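Local structure of EtuB protein (Clostridium kluyveri DSM 555, 3IO0) at residues 66-71 with 87-92; 17-22 with 95-100; 51-56 with 132-137. The protein probably helps build the shell of a bacterial microcompartment associated with ethanol utilisation, assembling as a trimer of chains that each carry two BMC domains in tandem. All blocks are in the same frame, centred on the assembly; numbering follows the deposited sequence.

How the contacts relate
Contacts 1 and 2 belong to the first of the two five-stranded sheets in the chain and lie about 9 Å apart, centre to centre. Strand 84-90 is followed, after a two-residue turn, by helix 93-111, so the helix that contact 2 sets against strand 15-20 also covers contact 1: Leu88 CD1 meets Ala99 CB at 3.8 Å. Contact 3, with its centre about 11 Å from that of contact 1, is where helix 50-61 meets helix 132-138. The latter helix also packs against strand 66-71, with Ile133 CD1 3.8 Å from Val67 CG2. Contacts 2 and 3 do not touch; their nearest atoms are about 6 Å apart.

Contact 1 of 3, residues 66-71 with 87-92; sequences EVATIE and VLKAAD
Lys89 carries its aliphatic chain obliquely across Glu66, its CG resting 3.9 Å from Glu66 CB. Further out, Lys89 CE lies 3.6 Å from Glu66 OE1. The two residues form a hydrogen-bonded pair between antiparallel strands of the BMC sheet, with 66-71 as its outermost strand within the chain and a classic beta bulge a little further along. Lys89 CG stands between its own backbone N and carbonyl carbon (chi1 61°), and beyond it the chain runs extended over the glutamate. The opposite charges may attract at a distance, but Lys89 NZ is 4.5 Å from Glu66 OE1, too far for a salt bridge; the ammonium has a weak hydrogen bond to Gly32 O instead.

In the bulge, Ala68 and Thr69 both face Val87, and Val87 O accepts from two amides. Ala68 N comes to it 21° out of the carbonyl plane at 2.7 Å, while Thr69 N lies in that plane on a lone pair, at 3.2 Å. The extra residue brings Ala68 CB round toward Val87 CG1, and Thr69 CG2 rests against Val87 CB and CG2, so one valine packs against two successive residues of strand 66-71.

Val67 and Leu88 form the non-hydrogen-bonded pair on the opposite face, meeting through CG2 and CD2 at 3.9 Å. There Val67 is covered by helix 132-138. At the far end of strand 66-71 Glu71 is held from two directions: OE1 accepts from Ser177 OG of the second subunit, and OE2 receives Thr69 OG1 on its anti lone pair at 3.0 Å.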
ATOM      1  N   GLU A  66       4.238  15.239  24.396  1.00 51.67           N
ATOM      2  CA  GLU A  66       4.242  15.920  23.108  1.00 51.41           C
ATOM      3  C   GLU A  66       4.261  14.873  21.998  1.00 50.85           C
ATOM      4  O   GLU A  66       4.455  13.683  22.263  1.00 50.79           O
ATOM      5  CB  GLU A  66       5.436  16.855  22.995  1.00 51.59           C
ATOM      6  CG  GLU A  66       5.379  18.058  23.908  1.00 53.23           C
ATOM      7  CD  GLU A  66       6.476  19.070  23.588  1.00 56.26           C
ATOM      8  OE1 GLU A  66       7.629  18.646  23.329  1.00 57.34           O
ATOM      9  OE2 GLU A  66       6.183  20.289  23.592  1.00 57.05           O
ATOM     10  N   VAL A  67       4.045  15.312  20.763  1.00 49.92           N
ATOM     11  CA  VAL A  67       3.908  14.386  19.655  1.00 48.85           C
ATOM     12  C   VAL A  67       5.217  14.302  18.884  1.00 48.53           C
ATOM     13  O   VAL A  67       5.677  15.287  18.307  1.00 48.66           O
ATOM     14  CB  VAL A  67       2.739  14.797  18.744  1.00 48.81           C
ATOM     15  CG1 VAL A  67       2.753  14.004  17.449  1.00 48.66           C
ATOM     16  CG2 VAL A  67       1.405  14.631  19.478  1.00 48.15           C
ATOM     17  N   ALA A  68       5.827  13.124  18.895  1.00 48.01           N
ATOM     18  CA  ALA A  68       7.065  12.900  18.167  1.00 47.50           C
ATOM     19  C   ALA A  68       6.755  12.600  16.706  1.00 47.22           C
ATOM     20  O   ALA A  68       7.306  13.226  15.808  1.00 47.39           O
ATOM     21  CB  ALA A  68       7.855  11.774  18.795  1.00 47.42           C
ATOM     22  N   THR A  69       5.858  11.656  16.457  1.00 46.73           N
ATOM     23  CA  THR A  69       5.532  11.316  15.084  1.00 46.51           C
ATOM     24  C   THR A  69       4.161  10.666  14.957  1.00 46.26           C
ATOM     25  O   THR A  69       3.762   9.881  15.814  1.00 46.52           O
ATOM     26  CB  THR A  69       6.646  10.435  14.441  1.00 46.41           C
ATOM     27  OG1 THR A  69       6.394  10.288  13.044  1.00 46.80           O
ATOM     28  CG2 THR A  69       6.694   9.067  15.058  1.00 46.39           C
ATOM     29  N   ILE A  70       3.431  11.020  13.901  1.00 45.82           N
ATOM     30  CA  ILE A  70       2.187  10.333  13.552  1.00 45.39           C
ATOM     31  C   ILE A  70       2.289   9.867  12.104  1.00 45.50           C
ATOM     32  O   ILE A  70       2.321  10.692  11.203  1.00 45.38           O
ATOM     33  CB  ILE A  70       0.967  11.257  13.677  1.00 45.18           C
ATOM     34  CG1 ILE A  70       0.921  11.914  15.055  1.00 44.44           C
ATOM     35  CG2 ILE A  70      -0.322  10.495  13.364  1.00 45.06           C
ATOM     36  CD1 ILE A  70       0.108  13.189  15.083  1.00 44.14           C
ATOM     37  N   GLU A  71       2.337   8.555  11.886  1.00 45.84           N
ATOM     38  CA  GLU A  71       2.442   7.990  10.538  1.00 46.34           C
ATOM     39  C   GLU A  71       1.346   6.964  10.245  1.00 46.75           C
ATOM     40  O   GLU A  71       0.865   6.272  11.152  1.00 46.92           O
ATOM     41  CB  GLU A  71       3.813   7.365  10.333  1.00 46.19           C
ATOM     42  CG  GLU A  71       4.951   8.252  10.802  1.00 47.29           C
ATOM     43  CD  GLU A  71       6.328   7.695  10.495  1.00 48.96           C
ATOM     44  OE1 GLU A  71       6.487   6.986   9.477  1.00 49.96           O
ATOM     45  OE2 GLU A  71       7.261   7.975  11.276  1.00 49.84           O
ATOM     46  N   VAL A  87       3.773   8.170  18.096  1.00 44.83           N
ATOM     47  CA  VAL A  87       4.819   8.228  19.108  1.00 45.31           C
ATOM     48  C   VAL A  87       4.727   9.545  19.856  1.00 45.83           C
ATOM     49  O   VAL A  87       4.792  10.615  19.254  1.00 46.02           O
ATOM     50  CB  VAL A  87       6.244   8.016  18.520  1.00 45.21           C
ATOM     51  CG1 VAL A  87       7.299   8.143  19.591  1.00 44.59           C
ATOM     52  CG2 VAL A  87       6.353   6.646  17.893  1.00 45.34           C
ATOM     53  N   LEU A  88       4.557   9.442  21.171  1.00 46.41           N
ATOM     54  CA  LEU A  88       4.540  10.581  22.068  1.00 46.92           C
ATOM     55  C   LEU A  88       5.863  10.650  22.814  1.00 47.90           C
ATOM     56  O   LEU A  88       6.410   9.609  23.193  1.00 48.34           O
ATOM     57  CB  LEU A  88       3.406  10.428  23.077  1.00 46.53           C
ATOM     58  CG  LEU A  88       1.993  10.203  22.552  1.00 45.69           C
ATOM     59  CD1 LEU A  88       1.020  10.012  23.704  1.00 43.83           C
ATOM     60  CD2 LEU A  88       1.582  11.374  21.679  1.00 45.65           C
ATOM     61  N   LYS A  89       6.376  11.862  23.023  1.00 48.93           N
ATOM     62  CA  LYS A  89       7.626  12.061  23.757  1.00 50.03           C
ATOM     63  C   LYS A  89       7.430  12.794  25.082  1.00 51.14           C
ATOM     64  O   LYS A  89       6.540  13.645  25.220  1.00 51.51           O
ATOM     65  CB  LYS A  89       8.659  12.782  22.893  1.00 49.78           C
ATOM     66  CG  LYS A  89       8.263  14.170  22.421  1.00 49.93           C
ATOM     67  CD  LYS A  89       9.409  14.820  21.648  1.00 50.13           C
ATOM     68  CE  LYS A  89       9.046  16.206  21.148  1.00 49.97           C
ATOM     69  NZ  LYS A  89       9.956  16.599  20.050  1.00 50.13           N
ATOM     70  N   ALA A  90       8.272  12.453  26.055  1.00 52.41           N
ATOM     71  CA  ALA A  90       8.194  13.005  27.410  1.00 53.51           C
ATOM     72  C   ALA A  90       9.563  12.978  28.048  1.00 54.31           C
ATOM     73  O   ALA A  90      10.387  12.129  27.715  1.00 54.56           O
ATOM     74  CB  ALA A  90       7.215  12.202  28.263  1.00 53.37           C
ATOM     75  N   ALA A  91       9.802  13.904  28.971  1.00 55.45           N
ATOM     76  CA  ALA A  91      11.031  13.897  29.761  1.00 56.27           C
ATOM     77  C   ALA A  91      11.025  12.709  30.727  1.00 56.93           C
ATOM     78  O   ALA A  91      12.069  12.140  31.033  1.00 57.02           O
ATOM     79  CB  ALA A  91      11.181  15.209  30.518  1.00 56.03           C
ATOM     80  N   ASP A  92       9.837  12.332  31.186  1.00 57.81           N
ATOM     81  CA  ASP A  92       9.699  11.280  32.179  1.00 58.80           C
ATOM     82  C   ASP A  92       8.847  10.127  31.640  1.00 58.82           C
ATOM     83  O   ASP A  92       7.717  10.321  31.179  1.00 58.86           O
ATOM     84  CB  ASP A  92       9.073  11.872  33.448  1.00 59.38           C
ATOM     85  CG  ASP A  92       9.166  10.943  34.659  1.00 60.86           C
ATOM     86  OD1 ASP A  92       8.922   9.712  34.547  1.00 61.33           O
ATOM     87  OD2 ASP A  92       9.453  11.479  35.751  1.00 63.28           O
TER

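Contact 2 of 3, residues 17-22 with 95-100; sequences GLVIAN and DARRAV
Strand segment 17-20 and helix segment 95-100 run almost exactly antiparallel, their axes at 176° and 8.2 Å apart at closest approach, with no hydrogen bond between them. This is the helix-on-sheet layer of the alpha/beta BMC fold, here in its circularly permuted form, and what joins the two elements is apolar contact. Val19 points at the helix and puts CG2 against its backbone, 3.5 Å from Arg97 CA, with Val100 CG2 4.0 Å from the same methyl. One helical turn on from Ala96, Val100 lays its two methyls along the strand: CG1 sits over Gly17 CA at 3.4 Å, where no side chain intervenes, and CG2 reaches Leu18 O at 3.6 Å.

Leu18 and Ile20 turn to the other face of the strand and pack on Gly155 and Ile159 of the second subunit, so strand 15-20 lies between its own helix and a neighbouring chain. Val8 of strand 7-11 adds to the packing around Val19 and Val100. Arg97 flanks the contact, its CB beside Val19. With CG anti to the backbone N (chi1 -179°) and the chain extended as far as NE, its guanidinium reaches the N-terminal residues, where NH1 donates to Thr5 O and NH2 makes a weak bond to Phe7 O.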
ATOM      1  N   GLY A  17      -0.008  -0.639  23.219  1.00 51.09           N
ATOM      2  CA  GLY A  17       0.600   0.481  23.898  1.00 51.00           C
ATOM      3  C   GLY A  17       1.965   0.045  24.368  1.00 50.91           C
ATOM      4  O   GLY A  17       2.105  -1.005  24.985  1.00 51.02           O
ATOM      5  N   LEU A  18       2.975   0.842  24.055  1.00 50.87           N
ATOM      6  CA  LEU A  18       4.343   0.538  24.433  1.00 50.83           C
ATOM      7  C   LEU A  18       4.986   1.773  25.007  1.00 51.16           C
ATOM      8  O   LEU A  18       4.565   2.898  24.725  1.00 51.44           O
ATOM      9  CB  LEU A  18       5.145   0.076  23.222  1.00 50.63           C
ATOM     10  CG  LEU A  18       4.642  -1.167  22.501  1.00 50.30           C
ATOM     11  CD1 LEU A  18       5.275  -1.265  21.139  1.00 49.59           C
ATOM     12  CD2 LEU A  18       4.943  -2.397  23.323  1.00 49.93           C
ATOM     13  N   VAL A  19       6.018   1.562  25.809  1.00 51.45           N
ATOM     14  CA  VAL A  19       6.759   2.657  26.402  1.00 51.88           C
ATOM     15  C   VAL A  19       8.239   2.327  26.316  1.00 52.16           C
ATOM     16  O   VAL A  19       8.619   1.203  26.608  1.00 52.52           O
ATOM     17  CB  VAL A  19       6.329   2.850  27.860  1.00 51.76           C
ATOM     18  CG1 VAL A  19       7.377   3.567  28.631  1.00 52.16           C
ATOM     19  CG2 VAL A  19       5.038   3.632  27.914  1.00 52.16           C
ATOM     20  N   ILE A  20       9.070   3.269  25.882  1.00 52.31           N
ATOM     21  CA  ILE A  20      10.513   3.081  26.002  1.00 52.68           C
ATOM     22  C   ILE A  20      11.085   4.152  26.915  1.00 53.60           C
ATOM     23  O   ILE A  20      10.878   5.343  26.699  1.00 53.54           O
ATOM     24  CB  ILE A  20      11.250   3.042  24.644  1.00 52.64           C
ATOM     25  CG1 ILE A  20      10.839   1.792  23.860  1.00 52.06           C
ATOM     26  CG2 ILE A  20      12.783   3.091  24.847  1.00 51.93           C
ATOM     27  CD1 ILE A  20      11.463   1.665  22.470  1.00 52.12           C
ATOM     28  N   ALA A  21      11.804   3.701  27.939  1.00 54.71           N
ATOM     29  CA  ALA A  21      12.293   4.569  29.007  1.00 55.33           C
ATOM     30  C   ALA A  21      13.365   5.552  28.547  1.00 55.65           C
ATOM     31  O   ALA A  21      13.269   6.759  28.806  1.00 55.75           O
ATOM     32  CB  ALA A  21      12.803   3.728  30.160  1.00 55.66           C
ATOM     33  N   ASN A  22      14.377   5.034  27.861  1.00 55.83           N
ATOM     34  CA  ASN A  22      15.500   5.854  27.462  1.00 56.25           C
ATOM     35  C   ASN A  22      15.989   5.529  26.071  1.00 56.13           C
ATOM     36  O   ASN A  22      16.944   4.774  25.913  1.00 56.63           O
ATOM     37  CB  ASN A  22      16.632   5.681  28.465  1.00 56.79           C
ATOM     38  CG  ASN A  22      16.813   6.893  29.344  1.00 58.14           C
ATOM     39  OD1 ASN A  22      16.477   6.878  30.531  1.00 59.35           O
ATOM     40  ND2 ASN A  22      17.346   7.958  28.762  1.00 58.88           N
ATOM     41  N   ASP A  95       5.108   9.766  32.597  1.00 58.83           N
ATOM     42  CA  ASP A  95       4.230  10.663  31.853  1.00 58.52           C
ATOM     43  C   ASP A  95       3.818  10.022  30.525  1.00 57.79           C
ATOM     44  O   ASP A  95       2.639  10.009  30.167  1.00 57.57           O
ATOM     45  CB  ASP A  95       4.917  12.004  31.597  1.00 58.98           C
ATOM     46  CG  ASP A  95       5.043  12.860  32.854  1.00 60.05           C
ATOM     47  OD1 ASP A  95       4.086  12.891  33.664  1.00 60.58           O
ATOM     48  OD2 ASP A  95       6.100  13.519  33.008  1.00 60.59           O
ATOM     49  N   ALA A  96       4.800   9.481  29.809  1.00 57.04           N
ATOM     50  CA  ALA A  96       4.543   8.766  28.568  1.00 56.33           C
ATOM     51  C   ALA A  96       3.658   7.549  28.816  1.00 56.08           C
ATOM     52  O   ALA A  96       2.659   7.357  28.116  1.00 56.21           O
ATOM     53  CB  ALA A  96       5.841   8.364  27.900  1.00 56.05           C
ATOM     54  N   ARG A  97       4.010   6.745  29.822  1.00 55.57           N
ATOM     55  CA  ARG A  97       3.233   5.552  30.158  1.00 55.09           C
ATOM     56  C   ARG A  97       1.782   5.920  30.462  1.00 55.19           C
ATOM     57  O   ARG A  97       0.847   5.290  29.972  1.00 54.92           O
ATOM     58  CB  ARG A  97       3.871   4.797  31.335  1.00 55.22           C
ATOM     59  CG  ARG A  97       3.131   3.513  31.724  1.00 54.82           C
ATOM     60  CD  ARG A  97       3.963   2.544  32.539  1.00 54.29           C
ATOM     61  NE  ARG A  97       3.430   1.193  32.372  1.00 53.32           N
ATOM     62  CZ  ARG A  97       4.109   0.163  31.858  1.00 53.30           C
ATOM     63  NH1 ARG A  97       5.372   0.304  31.474  1.00 53.62           N
ATOM     64  NH2 ARG A  97       3.528  -1.020  31.726  1.00 52.42           N
ATOM     65  N   ARG A  98       1.618   6.963  31.262  1.00 55.38           N
ATOM     66  CA  ARG A  98       0.317   7.456  31.668  1.00 55.69           C
ATOM     67  C   ARG A  98      -0.557   7.807  30.450  1.00 55.06           C
ATOM     68  O   ARG A  98      -1.730   7.421  30.384  1.00 54.94           O
ATOM     69  CB  ARG A  98       0.536   8.656  32.581  1.00 56.07           C
ATOM     70  CG  ARG A  98      -0.684   9.170  33.278  1.00 59.10           C
ATOM     71  CD  ARG A  98      -0.325  10.438  34.081  1.00 64.13           C
ATOM     72  NE  ARG A  98      -0.218  10.160  35.511  1.00 67.23           N
ATOM     73  CZ  ARG A  98      -1.257   9.818  36.275  1.00 69.28           C
ATOM     74  NH1 ARG A  98      -2.475   9.699  35.742  1.00 69.75           N
ATOM     75  NH2 ARG A  98      -1.088   9.581  37.570  1.00 69.33           N
ATOM     76  N   ALA A  99       0.037   8.515  29.487  1.00 54.49           N
ATOM     77  CA  ALA A  99      -0.613   8.865  28.213  1.00 53.67           C
ATOM     78  C   ALA A  99      -1.025   7.636  27.398  1.00 53.19           C
ATOM     79  O   ALA A  99      -2.165   7.547  26.933  1.00 52.97           O
ATOM     80  CB  ALA A  99       0.296   9.767  27.389  1.00 53.51           C
ATOM     81  N   VAL A 100      -0.094   6.696  27.228  1.00 52.73           N
ATOM     82  CA  VAL A 100      -0.375   5.417  26.563  1.00 52.27           C
ATOM     83  C   VAL A 100      -1.539   4.673  27.236  1.00 52.43           C
ATOM     84  O   VAL A 100      -2.383   4.086  26.552  1.00 52.22           O
ATOM     85  CB  VAL A 100       0.871   4.511  26.535  1.00 52.09           C
ATOM     86  CG1 VAL A 100       0.549   3.170  25.909  1.00 51.40           C
ATOM     87  CG2 VAL A 100       1.990   5.181  25.782  1.00 51.58           C
TER

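Contact 3 of 3, residues 51-56 with 132-137; sequences AQMMAA and LIFEKA
Met53 and Met54 of one helix meet the Phe134 ring of the other obliquely, while Ile133 CG2, from the ring's own helix, lies over one face, 4.0 Å above the plane and displaced toward the rim. This is a helix-helix interface joining the two halves of the tandem BMC chain: 51-56 lies in the first BMC domain, and 132-137 in the second circularly permuted repeat. The N-to-C directions of the two helix segments differ by 130°, their axes 9.3 Å apart at closest approach.

Met54 makes a Met-aromatic contact with the ring. Its CB leaves the helix away from the partner, but bends at chi2 (-54°) and chi3 bring SD back to 4.4 Å from the ring centroid, 64° off the ring normal. The methionine crosses the phenylalanine side chain at about a right angle. On the neighbouring position, Met53 CB lies 3.5 Å from Phe134 CE1. Phe146 meets the same ring with its plane inclined.

Ile133 carries the rest of the contact. Its CG2 touches Met53 CB at 3.9 Å, and its CD1 reaches Ala56 CB; beside these, Ile86 of strand 84-90 packs on both Ala56 and Ile133. A polar tie between the helices is at the backbone of the isoleucine, where Ile133 N donates to Asp57 OD1. One turn on from Ile133, Ala137 CB lies 4.2 Å from Met53 SD.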
ATOM      1  N   ALA A  51      -9.637   6.663  14.937  1.00 46.23           N
ATOM      2  CA  ALA A  51     -10.053   6.194  16.259  1.00 46.45           C
ATOM      3  C   ALA A  51      -8.921   6.299  17.283  1.00 46.54           C
ATOM      4  O   ALA A  51      -9.100   6.864  18.369  1.00 46.36           O
ATOM      5  CB  ALA A  51     -10.570   4.771  16.180  1.00 46.69           C
ATOM      6  N   GLN A  52      -7.754   5.764  16.924  1.00 46.60           N
ATOM      7  CA  GLN A  52      -6.605   5.783  17.817  1.00 46.82           C
ATOM      8  C   GLN A  52      -6.132   7.211  18.013  1.00 46.96           C
ATOM      9  O   GLN A  52      -5.755   7.596  19.113  1.00 46.99           O
ATOM     10  CB  GLN A  52      -5.467   4.912  17.282  1.00 46.91           C
ATOM     11  CG  GLN A  52      -5.680   3.408  17.436  1.00 47.24           C
ATOM     12  CD  GLN A  52      -6.430   2.778  16.268  1.00 48.06           C
ATOM     13  OE1 GLN A  52      -7.050   3.464  15.463  1.00 48.80           O
ATOM     14  NE2 GLN A  52      -6.371   1.459  16.180  1.00 48.56           N
ATOM     15  N   MET A  53      -6.164   7.999  16.939  1.00 47.23           N
ATOM     16  CA  MET A  53      -5.808   9.416  17.013  1.00 47.29           C
ATOM     17  C   MET A  53      -6.716  10.121  18.018  1.00 47.17           C
ATOM     18  O   MET A  53      -6.228  10.874  18.858  1.00 47.18           O
ATOM     19  CB  MET A  53      -5.870  10.086  15.631  1.00 47.23           C
ATOM     20  CG  MET A  53      -4.863   9.543  14.620  1.00 47.40           C
ATOM     21  SD  MET A  53      -4.548  10.617  13.190  1.00 47.81           S
ATOM     22  CE  MET A  53      -5.885  10.142  12.121  1.00 49.18           C
ATOM     23  N   MET A  54      -8.025   9.853  17.955  1.00 47.11           N
ATOM     24  CA  MET A  54      -8.971  10.424  18.917  1.00 47.28           C
ATOM     25  C   MET A  54      -8.523  10.105  20.339  1.00 47.53           C
ATOM     26  O   MET A  54      -8.382  11.012  21.169  1.00 47.73           O
ATOM     27  CB  MET A  54     -10.396   9.910  18.699  1.00 47.05           C
ATOM     28  CG  MET A  54     -11.182  10.535  17.532  1.00 47.48           C
ATOM     29  SD  MET A  54     -11.319  12.338  17.485  1.00 46.18           S
ATOM     30  CE  MET A  54     -11.655  12.653  19.234  1.00 49.87           C
ATOM     31  N   ALA A  55      -8.280   8.818  20.602  1.00 47.69           N
ATOM     32  CA  ALA A  55      -7.822   8.350  21.914  1.00 47.48           C
ATOM     33  C   ALA A  55      -6.498   8.994  22.333  1.00 47.56           C
ATOM     34  O   ALA A  55      -6.338   9.373  23.481  1.00 48.00           O
ATOM     35  CB  ALA A  55      -7.720   6.843  21.936  1.00 47.15           C
ATOM     36  N   ALA A  56      -5.560   9.141  21.405  1.00 47.52           N
ATOM     37  CA  ALA A  56      -4.282   9.757  21.727  1.00 47.67           C
ATOM     38  C   ALA A  56      -4.405  11.273  21.960  1.00 48.16           C
ATOM     39  O   ALA A  56      -3.648  11.853  22.751  1.00 48.05           O
ATOM     40  CB  ALA A  56      -3.267   9.453  20.648  1.00 47.36           C
ATOM     41  N   LEU A 132      -2.915  18.593  20.199  1.00 47.77           N
ATOM     42  CA  LEU A 132      -1.645  18.277  19.543  1.00 47.39           C
ATOM     43  C   LEU A 132      -1.669  17.211  18.451  1.00 47.26           C
ATOM     44  O   LEU A 132      -0.981  17.365  17.436  1.00 47.24           O
ATOM     45  CB  LEU A 132      -0.600  17.915  20.583  1.00 47.45           C
ATOM     46  CG  LEU A 132      -0.235  19.041  21.536  1.00 47.70           C
ATOM     47  CD1 LEU A 132       0.310  18.452  22.820  1.00 48.89           C
ATOM     48  CD2 LEU A 132       0.784  19.943  20.882  1.00 49.02           C
ATOM     49  N   ILE A 133      -2.437  16.139  18.646  1.00 46.89           N
ATOM     50  CA  ILE A 133      -2.495  15.094  17.623  1.00 46.69           C
ATOM     51  C   ILE A 133      -2.987  15.656  16.289  1.00 46.79           C
ATOM     52  O   ILE A 133      -2.252  15.617  15.292  1.00 46.95           O
ATOM     53  CB  ILE A 133      -3.334  13.878  18.044  1.00 46.57           C
ATOM     54  CG1 ILE A 133      -2.614  13.102  19.147  1.00 46.72           C
ATOM     55  CG2 ILE A 133      -3.592  12.953  16.845  1.00 46.04           C
ATOM     56  CD1 ILE A 133      -1.417  12.285  18.674  1.00 46.21           C
ATOM     57  N   PHE A 134      -4.201  16.208  16.282  1.00 46.45           N
ATOM     58  CA  PHE A 134      -4.832  16.651  15.049  1.00 46.11           C
ATOM     59  C   PHE A 134      -4.222  17.923  14.521  1.00 46.34           C
ATOM     60  O   PHE A 134      -4.343  18.227  13.333  1.00 46.35           O
ATOM     61  CB  PHE A 134      -6.331  16.804  15.240  1.00 45.99           C
ATOM     62  CG  PHE A 134      -6.995  15.553  15.704  1.00 45.66           C
ATOM     63  CD1 PHE A 134      -6.889  14.383  14.961  1.00 45.46           C
ATOM     64  CD2 PHE A 134      -7.711  15.532  16.897  1.00 45.54           C
ATOM     65  CE1 PHE A 134      -7.489  13.210  15.394  1.00 45.72           C
ATOM     66  CE2 PHE A 134      -8.327  14.363  17.337  1.00 45.81           C
ATOM     67  CZ  PHE A 134      -8.216  13.198  16.585  1.00 45.87           C
ATOM     68  N   GLU A 135      -3.546  18.663  15.392  1.00 46.61           N
ATOM     69  CA  GLU A 135      -2.757  19.799  14.937  1.00 46.91           C
ATOM     70  C   GLU A 135      -1.561  19.337  14.108  1.00 47.40           C
ATOM     71  O   GLU A 135      -1.248  19.926  13.080  1.00 47.74           O
ATOM     72  CB  GLU A 135      -2.275  20.628  16.105  1.00 46.62           C
ATOM     73  CG  GLU A 135      -3.370  21.158  16.964  1.00 46.22           C
ATOM     74  CD  GLU A 135      -2.830  22.051  18.040  1.00 46.16           C
ATOM     75  OE1 GLU A 135      -3.580  22.345  18.984  1.00 46.00           O
ATOM     76  OE2 GLU A 135      -1.649  22.454  17.942  1.00 46.08           O
ATOM     77  N   LYS A 136      -0.895  18.279  14.551  1.00 47.86           N
ATOM     78  CA  LYS A 136       0.247  17.765  13.816  1.00 48.37           C
ATOM     79  C   LYS A 136      -0.191  16.986  12.560  1.00 48.12           C
ATOM     80  O   LYS A 136       0.433  17.104  11.504  1.00 48.41           O
ATOM     81  CB  LYS A 136       1.148  16.929  14.737  1.00 48.75           C
ATOM     82  CG  LYS A 136       2.442  16.418  14.102  1.00 50.57           C
ATOM     83  CD  LYS A 136       3.642  16.890  14.916  1.00 54.92           C
ATOM     84  CE  LYS A 136       4.826  15.920  14.851  1.00 57.06           C
ATOM     85  NZ  LYS A 136       5.442  15.813  13.491  1.00 58.83           N
ATOM     86  N   ALA A 137      -1.264  16.210  12.670  1.00 47.61           N
ATOM     87  CA  ALA A 137      -1.672  15.328  11.582  1.00 47.31           C
ATOM     88  C   ALA A 137      -2.323  16.096  10.438  1.00 47.20           C
ATOM     89  O   ALA A 137      -2.106  15.783   9.275  1.00 47.28           O
ATOM     90  CB  ALA A 137      -2.618  14.238  12.095  1.00 47.10           C
TER